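Local coordinates for Fe-regulated protein B (PDB 4AIP) that carries iron across the outer membrane of Neisseria meningitidis as a TonB-dependent transporter, probably as iron-loaded siderophores, at residues 79-84 and 733-738; 392-397 and 432-437; 483-488 and 499-504; 537-542 and 554-559; 647-652 and 690-695. All blocks are in the same frame, centred on the assembly; numbering follows the deposited sequence.

Contact 1: residues 79-84 and 733-738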
# COMPACT_ATOMS: atom_id res chain seq x y z
N GLU B 79 -2.14 1.86 29.06
CA GLU B 79 -2.19 0.66 29.90
C GLU B 79 -3.31 -0.28 29.49
O GLU B 79 -3.55 -1.33 30.10
CB GLU B 79 -2.35 1.04 31.36
CG GLU B 79 -1.17 1.85 31.89
CD GLU B 79 -1.45 2.46 33.24
OE1 GLU B 79 -2.58 2.29 33.78
OE2 GLU B 79 -0.54 3.14 33.76
N SER B 80 -4.04 0.14 28.46
CA SER B 80 -5.19 -0.61 27.97
C SER B 80 -4.79 -1.37 26.72
O SER B 80 -3.82 -1.03 26.06
CB SER B 80 -6.29 0.36 27.58
OG SER B 80 -7.30 -0.38 26.87
N THR B 81 -5.60 -2.33 26.34
CA THR B 81 -5.34 -3.23 25.24
C THR B 81 -6.36 -2.90 24.15
O THR B 81 -6.31 -3.48 23.07
CB THR B 81 -5.58 -4.61 25.84
OG1 THR B 81 -4.53 -5.54 25.50
CG2 THR B 81 -6.90 -5.13 25.60
N ALA B 82 -7.27 -1.96 24.43
CA ALA B 82 -8.37 -1.63 23.49
C ALA B 82 -7.84 -0.93 22.22
O ALA B 82 -6.85 -0.19 22.28
CB ALA B 82 -9.46 -0.76 24.21
N THR B 83 -8.50 -1.15 21.10
CA THR B 83 -8.11 -0.54 19.88
C THR B 83 -9.31 0.11 19.22
O THR B 83 -9.28 0.38 18.02
CB THR B 83 -7.56 -1.58 18.94
OG1 THR B 83 -8.42 -2.70 18.93
CG2 THR B 83 -6.19 -2.04 19.38
N ASP B 84 -10.40 0.29 19.97
CA ASP B 84 -11.54 1.10 19.51
C ASP B 84 -12.25 1.75 20.69
O ASP B 84 -12.07 1.29 21.84
CB ASP B 84 -12.52 0.32 18.61
CG ASP B 84 -13.07 -0.97 19.27
OD1 ASP B 84 -12.98 -1.21 20.50
OD2 ASP B 84 -13.63 -1.79 18.50
N ASP B 733 -11.71 -13.04 23.72
CA ASP B 733 -10.67 -12.31 22.96
C ASP B 733 -9.54 -12.11 23.93
O ASP B 733 -9.74 -11.50 25.01
CB ASP B 733 -11.19 -10.93 22.51
CG ASP B 733 -10.21 -10.16 21.53
OD1 ASP B 733 -9.39 -10.83 20.84
OD2 ASP B 733 -10.29 -8.88 21.40
N VAL B 734 -8.37 -12.63 23.60
CA VAL B 734 -7.26 -12.47 24.49
C VAL B 734 -6.25 -11.63 23.77
O VAL B 734 -5.96 -11.86 22.59
CB VAL B 734 -6.71 -13.84 24.96
CG1 VAL B 734 -6.50 -14.69 23.79
CG2 VAL B 734 -5.39 -13.73 25.77
N ARG B 735 -5.76 -10.60 24.46
CA ARG B 735 -5.00 -9.55 23.78
C ARG B 735 -3.75 -9.24 24.54
O ARG B 735 -3.74 -9.10 25.76
CB ARG B 735 -5.80 -8.25 23.58
CG ARG B 735 -7.32 -8.38 23.67
CD ARG B 735 -8.06 -7.05 23.31
NE ARG B 735 -7.81 -6.68 21.92
CZ ARG B 735 -8.43 -5.72 21.26
NH1 ARG B 735 -9.40 -5.03 21.84
NH2 ARG B 735 -8.10 -5.48 20.01
N LEU B 736 -2.68 -9.12 23.78
CA LEU B 736 -1.43 -8.71 24.33
C LEU B 736 -1.03 -7.52 23.47
O LEU B 736 -1.02 -7.64 22.27
CB LEU B 736 -0.44 -9.86 24.21
CG LEU B 736 0.91 -9.62 24.89
CD1 LEU B 736 0.94 -9.92 26.38
CD2 LEU B 736 1.81 -10.54 24.23
N GLY B 737 -0.76 -6.38 24.11
CA GLY B 737 -0.31 -5.14 23.49
C GLY B 737 1.02 -4.72 24.11
O GLY B 737 1.27 -5.03 25.29
N VAL B 738 1.88 -4.06 23.33
CA VAL B 738 3.15 -3.52 23.89
C VAL B 738 3.33 -2.14 23.31
O VAL B 738 3.19 -2.00 22.09
CB VAL B 738 4.42 -4.44 23.54
CG1 VAL B 738 5.68 -3.92 24.20
CG2 VAL B 738 4.23 -5.92 23.96
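Arg735 donates from NH2 to the hydroxyl of Thr83, with NH2 and OG1 3.0 Å apart. The bond is bent, 143° at the hydrogen, and OG1 is tilted 26° out of the guanidinium plane. Thr83 offers this oxygen because its first torsion (chi1 46°) sets OG1 between the backbone N and the carbonyl carbon. The guanidinium is also sandwiched. Over the centre of one face lies the carbonyl oxygen of Thr81, 3.6 Å from CZ, and the opposite face carries Asp733 OD2 toward its rim, 3.4 Å from NE of Arg735. That second pairing is one of charge alone, the oxygen standing far off the guanidinium plane. A bend at chi3 turns the head of Arg735 over toward Thr83, while its aliphatic part runs under Thr81, whose CG2 presses on CD of Arg735 at 3.2 Å. Thr81 OG1, 3.6 Å from Arg735 CB, is buried without a polar partner. The loop is shaped by an ST turn, in which Ala82 N donates to Ser80 OG over 2.9 Å. This joins the plug to the wall of the barrel: residues 79-84 link helices 74-77 and 85-88 of the plug, and 733-738 belong to the last barrel strand, within a predicted C-terminal TonB box, flanked by strands 185-194 and 702-709.

Contact 2: residues 392-397 and 432-437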
# COMPACT_ATOMS: atom_id res chain seq x y z
N GLN B 392 -20.73 11.31 -6.96
CA GLN B 392 -19.91 11.17 -8.14
C GLN B 392 -20.57 11.66 -9.41
O GLN B 392 -19.88 12.08 -10.34
CB GLN B 392 -19.63 9.71 -8.33
CG GLN B 392 -18.62 9.42 -9.38
CD GLN B 392 -18.10 7.98 -9.25
OE1 GLN B 392 -18.80 7.01 -9.60
NE2 GLN B 392 -16.87 7.83 -8.75
N ALA B 393 -21.90 11.57 -9.45
CA ALA B 393 -22.71 11.87 -10.62
C ALA B 393 -24.18 11.82 -10.20
O ALA B 393 -24.56 10.94 -9.42
CB ALA B 393 -22.48 10.84 -11.66
N PHE B 394 -25.02 12.72 -10.71
CA PHE B 394 -26.46 12.70 -10.38
C PHE B 394 -27.19 11.79 -11.29
O PHE B 394 -26.82 11.68 -12.44
CB PHE B 394 -27.07 14.08 -10.37
CG PHE B 394 -26.62 14.91 -9.22
CD1 PHE B 394 -27.16 14.73 -7.98
CD2 PHE B 394 -25.62 15.85 -9.37
CE1 PHE B 394 -26.75 15.50 -6.95
CE2 PHE B 394 -25.21 16.60 -8.30
CZ PHE B 394 -25.76 16.42 -7.13
N LEU B 395 -28.19 11.08 -10.76
CA LEU B 395 -28.75 9.91 -11.47
C LEU B 395 -30.25 9.78 -11.79
O LEU B 395 -30.64 8.81 -12.40
CB LEU B 395 -28.28 8.63 -10.80
CG LEU B 395 -26.80 8.26 -10.73
CD1 LEU B 395 -26.70 7.04 -9.91
CD2 LEU B 395 -26.18 8.01 -12.06
N ASN B 396 -31.09 10.58 -11.16
CA ASN B 396 -31.94 11.57 -11.76
C ASN B 396 -32.67 11.26 -13.05
O ASN B 396 -33.86 11.05 -13.09
CB ASN B 396 -31.04 12.74 -12.03
CG ASN B 396 -31.55 13.95 -11.49
OD1 ASN B 396 -32.74 14.12 -11.41
ND2 ASN B 396 -30.67 14.82 -11.08
N SER B 397 -31.91 11.28 -14.11
CA SER B 397 -32.43 11.09 -15.43
C SER B 397 -32.82 9.63 -15.56
O SER B 397 -33.43 9.23 -16.56
CB SER B 397 -31.36 11.47 -16.46
OG SER B 397 -30.05 11.25 -15.92
N TYR B 432 -35.50 17.80 -13.29
CA TYR B 432 -34.64 18.49 -12.34
C TYR B 432 -33.23 18.40 -12.78
O TYR B 432 -32.76 17.37 -13.36
CB TYR B 432 -34.69 17.86 -10.98
CG TYR B 432 -35.75 18.44 -10.13
CD1 TYR B 432 -35.58 19.68 -9.52
CD2 TYR B 432 -36.98 17.77 -9.96
CE1 TYR B 432 -36.59 20.23 -8.72
CE2 TYR B 432 -37.98 18.32 -9.18
CZ TYR B 432 -37.77 19.54 -8.54
OH TYR B 432 -38.76 20.09 -7.74
N LYS B 433 -32.55 19.48 -12.50
CA LYS B 433 -31.12 19.51 -12.64
C LYS B 433 -30.58 19.73 -11.25
O LYS B 433 -30.80 20.79 -10.61
CB LYS B 433 -30.70 20.66 -13.55
CG LYS B 433 -31.58 20.79 -14.80
CD LYS B 433 -32.01 22.27 -15.04
CE LYS B 433 -30.82 23.02 -15.74
NZ LYS B 433 -31.15 24.49 -15.89
N LEU B 434 -29.87 18.73 -10.78
CA LEU B 434 -29.52 18.72 -9.38
C LEU B 434 -28.14 19.26 -9.14
O LEU B 434 -27.28 19.15 -9.99
CB LEU B 434 -29.66 17.31 -8.83
CG LEU B 434 -31.01 16.64 -9.01
CD1 LEU B 434 -30.94 15.20 -8.52
CD2 LEU B 434 -32.08 17.38 -8.20
N SER B 435 -27.95 19.83 -7.96
CA SER B 435 -26.68 20.37 -7.49
C SER B 435 -26.34 19.71 -6.16
O SER B 435 -27.21 19.14 -5.49
CB SER B 435 -26.80 21.88 -7.26
OG SER B 435 -28.14 22.30 -7.43
N ASN B 436 -25.08 19.80 -5.78
CA ASN B 436 -24.61 19.33 -4.48
C ASN B 436 -25.38 20.03 -3.38
O ASN B 436 -25.48 21.25 -3.42
CB ASN B 436 -23.16 19.70 -4.29
CG ASN B 436 -22.21 18.91 -5.15
OD1 ASN B 436 -22.58 18.02 -5.89
ND2 ASN B 436 -20.94 19.25 -5.04
N PRO B 437 -25.94 19.28 -2.41
CA PRO B 437 -26.61 19.89 -1.26
C PRO B 437 -25.60 20.50 -0.34
O PRO B 437 -24.51 19.97 -0.18
CB PRO B 437 -27.29 18.71 -0.54
CG PRO B 437 -27.16 17.55 -1.39
CD PRO B 437 -26.00 17.81 -2.35
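Tyr432 stands opposite Asn396, their CA atoms 7.5 Å apart; its ring leads away from the other segment. The amide of Asn396 is doubtful as modelled, so its fit against Leu434 is best left unread. At Leu434 the contact becomes firm: CB sits over one face of the Phe394 ring, 3.9 Å from its centroid and 19° off the normal, a CH-pi contact offset toward the CD1 side of the ring, where CB and CD1 are 3.7 Å apart. Phe394 swings its ring there with CG anti to the carbonyl carbon (chi1 -71°). Ser435 contributes backbone, its carbonyl carbon 3.5 Å from CZ of Phe394. Asn436 then brings OD1 to 3.8 Å from that same Phe394 CZ, its amide plane turned 46° from the ring, while its ND2 is bonded to Glu388. The ring of Phe394 thus lies along the backbone of 434-436, with Leu434 CB over one face. Both segments belong to the long, probably extracellular connection between barrel strands 376-390 and 438-452. Helix 420-431 lies between them in sequence, strand 522-525 packs on Tyr432 and Leu434, and Asn236 of the third subunit touches Phe394.

Contact 3: residues 483-488 and 499-504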
# COMPACT_ATOMS: atom_id res chain seq x y z
N PRO B 483 -31.17 30.48 25.21
CA PRO B 483 -30.65 30.87 26.53
C PRO B 483 -30.16 29.67 27.31
O PRO B 483 -30.50 28.56 26.95
CB PRO B 483 -31.88 31.47 27.23
CG PRO B 483 -32.94 31.58 26.18
CD PRO B 483 -32.64 30.55 25.15
N SER B 484 -29.39 29.89 28.37
CA SER B 484 -28.89 28.80 29.14
C SER B 484 -28.55 29.37 30.49
O SER B 484 -28.08 30.49 30.58
CB SER B 484 -27.67 28.12 28.46
OG SER B 484 -26.55 29.01 28.27
N PHE B 485 -28.80 28.60 31.54
CA PHE B 485 -28.59 29.07 32.92
C PHE B 485 -27.98 27.90 33.67
O PHE B 485 -28.42 26.79 33.50
CB PHE B 485 -29.92 29.48 33.64
CG PHE B 485 -30.88 30.32 32.78
CD1 PHE B 485 -31.86 29.70 31.93
CD2 PHE B 485 -30.82 31.76 32.83
CE1 PHE B 485 -32.76 30.48 31.11
CE2 PHE B 485 -31.69 32.57 32.06
CZ PHE B 485 -32.68 31.92 31.18
N GLY B 486 -27.02 28.16 34.53
CA GLY B 486 -26.42 27.10 35.29
C GLY B 486 -25.94 27.61 36.63
O GLY B 486 -25.41 28.72 36.75
N VAL B 487 -26.16 26.77 37.65
CA VAL B 487 -25.75 27.05 39.00
C VAL B 487 -24.93 25.89 39.52
O VAL B 487 -25.35 24.77 39.42
CB VAL B 487 -26.97 27.15 39.97
CG1 VAL B 487 -26.51 27.70 41.33
CG2 VAL B 487 -28.08 28.01 39.40
N ILE B 488 -23.80 26.19 40.12
CA ILE B 488 -23.10 25.23 40.93
C ILE B 488 -22.94 25.81 42.33
O ILE B 488 -22.58 26.99 42.50
CB ILE B 488 -21.71 24.86 40.38
CG1 ILE B 488 -21.79 24.31 38.95
CG2 ILE B 488 -21.02 23.88 41.35
CD1 ILE B 488 -20.46 24.46 38.16
N ALA B 499 -27.36 22.49 38.99
CA ALA B 499 -28.59 22.57 38.24
C ALA B 499 -28.31 23.46 37.06
O ALA B 499 -27.54 24.39 37.18
CB ALA B 499 -29.73 23.17 39.11
N SER B 500 -28.94 23.13 35.94
CA SER B 500 -28.81 23.88 34.72
C SER B 500 -30.12 23.80 33.92
O SER B 500 -30.95 22.90 34.12
CB SER B 500 -27.58 23.42 33.89
OG SER B 500 -27.75 22.08 33.45
N HIS B 501 -30.32 24.77 33.06
CA HIS B 501 -31.52 24.86 32.25
C HIS B 501 -31.08 25.44 30.93
O HIS B 501 -30.84 26.63 30.80
CB HIS B 501 -32.60 25.70 32.97
CG HIS B 501 -33.94 25.68 32.28
ND1 HIS B 501 -34.66 24.52 32.06
CD2 HIS B 501 -34.69 26.69 31.78
CE1 HIS B 501 -35.78 24.81 31.42
NE2 HIS B 501 -35.82 26.12 31.24
N ASN B 502 -30.88 24.55 29.97
CA ASN B 502 -30.14 24.88 28.78
C ASN B 502 -31.01 24.64 27.60
O ASN B 502 -31.61 23.59 27.46
CB ASN B 502 -28.91 23.99 28.64
CG ASN B 502 -27.82 24.27 29.66
OD1 ASN B 502 -27.82 25.30 30.33
ND2 ASN B 502 -26.86 23.36 29.76
N TYR B 503 -31.03 25.63 26.73
CA TYR B 503 -31.66 25.55 25.44
C TYR B 503 -30.61 25.45 24.36
O TYR B 503 -29.55 26.10 24.44
CB TYR B 503 -32.46 26.82 25.16
CG TYR B 503 -33.76 26.88 25.88
CD1 TYR B 503 -33.85 27.39 27.18
CD2 TYR B 503 -34.92 26.44 25.25
CE1 TYR B 503 -35.09 27.45 27.86
CE2 TYR B 503 -36.15 26.51 25.87
CZ TYR B 503 -36.24 27.01 27.18
OH TYR B 503 -37.49 27.02 27.80
N ALA B 504 -30.92 24.65 23.35
CA ALA B 504 -30.06 24.52 22.21
C ALA B 504 -30.86 24.10 20.99
O ALA B 504 -31.98 23.55 21.10
CB ALA B 504 -28.94 23.55 22.49
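Strands 483-488 and 499-504 run antiparallel, 169° between their directions and 4.6 Å between axes, as the two arms of a beta hairpin in the transporter's barrel wall. Phe485 with His501 and Val487 with Ala499 are hydrogen-bonded pairs; Ser484 with Asn502 and Gly486 with Ser500 are the non-hydrogen-bonded ones between. The bond from Val487 N to Ala499 O is almost straight, 2.8 Å and 177° at the hydrogen, whereas Phe485 N reaches His501 O from above the carbonyl plane. Phe485 and His501 lie side by side and point the same way, with Phe485 CD1 at the edge of the imidazole, 4.1 Å from CD2 of His501. The same CD1 lies 3.4 Å from the carbonyl oxygen of His501. The imidazole is carried beside its own carbonyl carbon (chi1 -172°), and its ND1 is hydrogen-bonded to Thr537 on the next strand. On the other face, Ser484, Ser500 and Asn502 turn to the barrel interior: Asn502 ND2 bonds Ala153 O, and Lys66 packs against Ser500 and Asn502. Asn502 OD1 comes 3.4 Å from Ser484 CB. At the far end, Pro483 CD packs on Tyr503 CB at 3.7 Å, and the Pro483 carbonyl oxygen, besides accepting from Tyr503 N, lies in the plane of the tyrosine ring at its edge, 3.6 Å from CD1 of Tyr503.

Contact 4: residues 537-542 and 554-559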
# COMPACT_ATOMS: atom_id res chain seq x y z
N THR B 537 -33.12 20.26 31.35
CA THR B 537 -33.01 20.68 32.74
C THR B 537 -32.39 19.56 33.47
O THR B 537 -32.78 18.40 33.25
CB THR B 537 -34.41 20.82 33.37
OG1 THR B 537 -35.23 21.65 32.52
CG2 THR B 537 -34.31 21.42 34.77
N GLU B 538 -31.45 19.87 34.36
CA GLU B 538 -30.91 18.79 35.13
C GLU B 538 -30.28 19.17 36.44
O GLU B 538 -29.89 20.33 36.61
CB GLU B 538 -29.98 17.97 34.24
CG GLU B 538 -28.58 18.34 34.06
CD GLU B 538 -27.87 17.22 33.30
OE1 GLU B 538 -28.08 17.11 32.04
OE2 GLU B 538 -27.14 16.42 33.99
N ILE B 539 -30.21 18.22 37.36
CA ILE B 539 -29.55 18.43 38.67
C ILE B 539 -28.42 17.42 38.90
O ILE B 539 -28.36 16.39 38.20
CB ILE B 539 -30.56 18.29 39.82
CG1 ILE B 539 -31.44 17.06 39.59
CG2 ILE B 539 -31.47 19.57 39.85
CD1 ILE B 539 -31.90 16.40 40.83
N GLY B 540 -27.55 17.70 39.87
CA GLY B 540 -26.42 16.84 40.09
C GLY B 540 -25.71 17.09 41.38
O GLY B 540 -25.95 18.09 42.04
N PHE B 541 -24.86 16.15 41.77
CA PHE B 541 -24.05 16.37 42.93
C PHE B 541 -22.73 15.69 42.67
O PHE B 541 -22.69 14.72 41.88
CB PHE B 541 -24.74 15.80 44.19
CG PHE B 541 -24.61 14.32 44.34
CD1 PHE B 541 -23.50 13.77 45.00
CD2 PHE B 541 -25.57 13.46 43.82
CE1 PHE B 541 -23.36 12.34 45.14
CE2 PHE B 541 -25.43 12.05 43.98
CZ PHE B 541 -24.34 11.51 44.64
N ASN B 542 -21.67 16.18 43.32
CA ASN B 542 -20.39 15.50 43.34
C ASN B 542 -19.87 15.45 44.75
O ASN B 542 -19.76 16.48 45.44
CB ASN B 542 -19.35 16.21 42.50
CG ASN B 542 -19.77 16.35 41.06
OD1 ASN B 542 -19.37 15.52 40.23
ND2 ASN B 542 -20.61 17.37 40.75
N TYR B 554 -29.56 13.75 37.55
CA TYR B 554 -30.87 13.54 36.96
C TYR B 554 -31.11 14.61 35.91
O TYR B 554 -30.65 15.76 36.06
CB TYR B 554 -31.98 13.52 38.02
CG TYR B 554 -33.15 12.64 37.58
CD1 TYR B 554 -34.04 13.09 36.60
CD2 TYR B 554 -33.32 11.33 38.06
CE1 TYR B 554 -35.07 12.32 36.15
CE2 TYR B 554 -34.35 10.54 37.60
CZ TYR B 554 -35.22 11.02 36.64
OH TYR B 554 -36.26 10.26 36.15
N PHE B 555 -31.77 14.23 34.82
CA PHE B 555 -31.96 15.14 33.68
C PHE B 555 -33.32 14.94 33.13
O PHE B 555 -33.87 13.82 33.20
CB PHE B 555 -30.90 14.91 32.54
CG PHE B 555 -31.00 13.54 31.85
CD1 PHE B 555 -31.87 13.36 30.79
CD2 PHE B 555 -30.28 12.45 32.29
CE1 PHE B 555 -32.00 12.14 30.17
CE2 PHE B 555 -30.42 11.22 31.68
CZ PHE B 555 -31.28 11.08 30.61
N TRP B 556 -33.85 16.04 32.58
CA TRP B 556 -35.08 16.08 31.78
C TRP B 556 -34.83 16.81 30.48
O TRP B 556 -34.25 17.92 30.49
CB TRP B 556 -36.20 16.81 32.52
CG TRP B 556 -36.55 16.25 33.90
CD1 TRP B 556 -37.60 15.41 34.20
CD2 TRP B 556 -35.84 16.49 35.14
NE1 TRP B 556 -37.56 15.10 35.56
CE2 TRP B 556 -36.52 15.77 36.16
CE3 TRP B 556 -34.72 17.30 35.50
CZ2 TRP B 556 -36.13 15.80 37.52
CZ3 TRP B 556 -34.31 17.34 36.86
CH2 TRP B 556 -35.03 16.57 37.86
N GLN B 557 -35.26 16.18 29.37
CA GLN B 557 -35.06 16.75 28.04
C GLN B 557 -36.39 16.81 27.26
O GLN B 557 -37.13 15.81 27.19
CB GLN B 557 -34.05 15.90 27.26
CG GLN B 557 -33.82 16.33 25.79
CD GLN B 557 -32.71 17.39 25.64
OE1 GLN B 557 -32.77 18.50 26.20
NE2 GLN B 557 -31.65 17.02 24.93
N THR B 558 -36.68 17.97 26.67
CA THR B 558 -37.73 18.04 25.65
C THR B 558 -37.12 18.63 24.41
O THR B 558 -36.37 19.60 24.49
CB THR B 558 -38.96 18.95 26.13
OG1 THR B 558 -39.56 18.37 27.28
CG2 THR B 558 -40.06 19.08 25.06
N ILE B 559 -37.45 18.07 23.24
CA ILE B 559 -36.95 18.61 22.00
C ILE B 559 -38.10 18.74 21.03
O ILE B 559 -38.73 17.72 20.68
CB ILE B 559 -35.87 17.75 21.35
CG1 ILE B 559 -34.76 17.39 22.34
CG2 ILE B 559 -35.25 18.49 20.12
CD1 ILE B 559 -33.61 16.65 21.68
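The indole of Trp556 turns its edge to Thr537, with CE3 of Trp556 3.2 Å from the Thr537 carbonyl oxygen, which lies at the ring's edge near its plane; over one face, toward the rim, sits CD1 of its own-strand neighbour Tyr554. Ile539 approaches the ring obliquely, its CG1 4.0 Å from CZ3 of Trp556. These strands form an antiparallel beta hairpin of the barrel, their directions 174° apart, and Thr537, Ile539, Tyr554 and Trp556 share one face. Trp556 lays its indole back over the partner strand with CG anti to the carbonyl carbon (chi1 -57°). Ile539 also packs by CG1 on Tyr554 CB, 3.9 Å away. Thr537 and Trp556 exchange two backbone bonds, each 2.7 Å between N and O, and Ile539 and Tyr554 exchange two more, both less straight. The opposite face holds Glu538 and Phe555, a non-hydrogen-bonded pair buried toward the plug. The side chains of Glu538 and Phe555 cross at a slant, with carboxylate and ring planes 34° apart. Arg110 engages both: it makes a salt bridge with Glu538 OE1 and a cation-pi contact with the Phe555 ring, so the charge of Arg110 is probably balanced at the wall, and Gln557 NE2 adds a bond to Thr163 O. Across the pair, Glu538 OE1 lies 3.6 Å from CB of Phe555.

Contact 5: residues 647-652 and 690-695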
# COMPACT_ATOMS: atom_id res chain seq x y z
N PRO B 647 6.54 -6.21 41.49
CA PRO B 647 6.82 -5.41 40.30
C PRO B 647 5.71 -4.38 40.03
O PRO B 647 4.65 -4.41 40.69
CB PRO B 647 6.85 -6.46 39.18
CG PRO B 647 6.00 -7.61 39.69
CD PRO B 647 6.21 -7.61 41.17
N ASN B 648 5.95 -3.46 39.11
CA ASN B 648 4.92 -2.45 38.78
C ASN B 648 3.94 -3.10 37.84
O ASN B 648 4.21 -3.25 36.66
CB ASN B 648 5.54 -1.22 38.16
CG ASN B 648 4.59 -0.10 38.02
OD1 ASN B 648 3.44 -0.26 37.59
ND2 ASN B 648 5.05 1.08 38.36
N LEU B 649 2.79 -3.49 38.40
CA LEU B 649 1.86 -4.36 37.73
C LEU B 649 0.45 -4.14 38.32
O LEU B 649 0.23 -4.20 39.53
CB LEU B 649 2.32 -5.81 37.91
CG LEU B 649 1.48 -7.00 37.40
CD1 LEU B 649 1.41 -7.11 35.84
CD2 LEU B 649 2.03 -8.34 38.05
N GLU B 650 -0.50 -3.86 37.45
CA GLU B 650 -1.84 -3.75 37.89
C GLU B 650 -2.54 -4.93 37.27
O GLU B 650 -2.36 -5.18 36.02
CB GLU B 650 -2.48 -2.43 37.41
CG GLU B 650 -3.72 -2.09 38.17
CD GLU B 650 -4.27 -0.70 37.90
OE1 GLU B 650 -4.73 -0.45 36.75
OE2 GLU B 650 -4.29 0.10 38.86
N ILE B 651 -3.29 -5.65 38.11
CA ILE B 651 -4.28 -6.62 37.64
C ILE B 651 -5.62 -6.22 38.11
O ILE B 651 -5.75 -5.67 39.21
CB ILE B 651 -4.10 -8.06 38.20
CG1 ILE B 651 -4.23 -8.07 39.74
CG2 ILE B 651 -2.79 -8.68 37.67
CD1 ILE B 651 -3.31 -9.15 40.43
N GLY B 652 -6.62 -6.58 37.33
CA GLY B 652 -7.96 -6.24 37.72
C GLY B 652 -9.04 -6.81 36.86
O GLY B 652 -8.78 -7.56 35.95
N VAL B 690 -10.78 -9.43 32.48
CA VAL B 690 -9.67 -9.26 33.39
C VAL B 690 -8.51 -8.72 32.53
O VAL B 690 -8.42 -9.03 31.32
CB VAL B 690 -9.23 -10.65 34.09
CG1 VAL B 690 -10.39 -11.27 34.99
CG2 VAL B 690 -8.79 -11.66 33.07
N PHE B 691 -7.63 -7.93 33.15
CA PHE B 691 -6.51 -7.31 32.39
C PHE B 691 -5.37 -7.20 33.32
O PHE B 691 -5.55 -7.28 34.56
CB PHE B 691 -6.84 -5.88 31.90
CG PHE B 691 -7.27 -4.92 33.03
CD1 PHE B 691 -6.33 -4.18 33.77
CD2 PHE B 691 -8.64 -4.81 33.38
CE1 PHE B 691 -6.75 -3.33 34.84
CE2 PHE B 691 -9.08 -3.97 34.44
CZ PHE B 691 -8.17 -3.22 35.16
N ALA B 692 -4.20 -6.94 32.72
CA ALA B 692 -3.01 -6.67 33.44
C ALA B 692 -2.19 -5.63 32.66
O ALA B 692 -2.10 -5.69 31.43
CB ALA B 692 -2.25 -7.96 33.60
N ASN B 693 -1.58 -4.68 33.38
CA ASN B 693 -0.59 -3.78 32.82
C ASN B 693 0.75 -3.94 33.57
O ASN B 693 0.86 -3.69 34.78
CB ASN B 693 -1.09 -2.33 32.91
CG ASN B 693 -0.00 -1.29 32.68
OD1 ASN B 693 0.43 -0.63 33.60
ND2 ASN B 693 0.43 -1.14 31.44
N TRP B 694 1.78 -4.38 32.86
CA TRP B 694 3.10 -4.28 33.49
C TRP B 694 4.11 -3.38 32.87
O TRP B 694 4.13 -3.19 31.64
CB TRP B 694 3.67 -5.60 34.03
CG TRP B 694 4.67 -6.40 33.36
CD1 TRP B 694 4.51 -7.17 32.23
CD2 TRP B 694 5.99 -6.67 33.85
NE1 TRP B 694 5.72 -7.87 31.93
CE2 TRP B 694 6.63 -7.55 32.90
CE3 TRP B 694 6.73 -6.18 34.91
CZ2 TRP B 694 7.93 -8.01 33.04
CZ3 TRP B 694 8.05 -6.63 35.06
CH2 TRP B 694 8.63 -7.54 34.11
N LYS B 695 4.88 -2.79 33.76
CA LYS B 695 5.74 -1.73 33.45
C LYS B 695 7.06 -2.25 33.90
O LYS B 695 7.50 -1.91 35.01
CB LYS B 695 5.38 -0.48 34.25
CG LYS B 695 4.16 0.32 33.77
CD LYS B 695 3.93 1.49 34.70
CE LYS B 695 2.55 2.08 34.51
NZ LYS B 695 2.43 2.58 33.10
O HOH W 1 8.13 -3.43 37.47
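Gly652 and Phe691 make the close-packed end of the contact: the ring lies over the glycine in a CH-pi contact, Gly652 CA 4.2 Å from its centroid. With no side chain on Gly652, the phenyl can lie flat against the backbone. On the other face, toward the opposite end, Leu649 CD1 presses on Trp694 CB at 3.3 Å. The antiparallel backbones, neighbouring strands of the barrel, exchange two bonds between Glu650 and Asn693 and two between Gly652 and Phe691. Packing is slacker at exposed Pro647, whose CB is 4.3 Å from Trp694 CE3, and at exposed Ile651, whose CG2 is 4.2 Å from Ala692 CB. Beyond Lys695 N, which donates to Asn648 O, a water takes over, accepting from Asn648 N at 2.7 Å and donating to Lys695 O at 3.0 Å. Asn648 OD1 lies beside Lys695 CD at 3.4 Å, yet is bonded to Arg643. Lys695 NZ goes on to Asn703 and to Glu79 of the plug, whose negative charge probably balances the ammonium.

Overall arrangement
From the N terminus the chain enters contact 1 at residues 79-84 and does not close it until strand 733-741, some 650 residues later, so plug meets the last barrel strand and the other four contacts nest within that loop. They follow in series without crossing: contact 2 closes the long connection between strands 376-390 and 438-452, contacts 3 and 4 are successive hairpins, and contact 5 pairs strands 649-662 and 681-694. Contacts 3 and 4 adjoin through neighbouring strands 495-506 and 532-544, with Ser500 N bonded to Glu538 O. Contacts 1 and 5 touch, their centres about 12 Å apart, while contact 2 stands alone, its nearest atoms about 22 Å from contacts 3 and 4 and farther from the others.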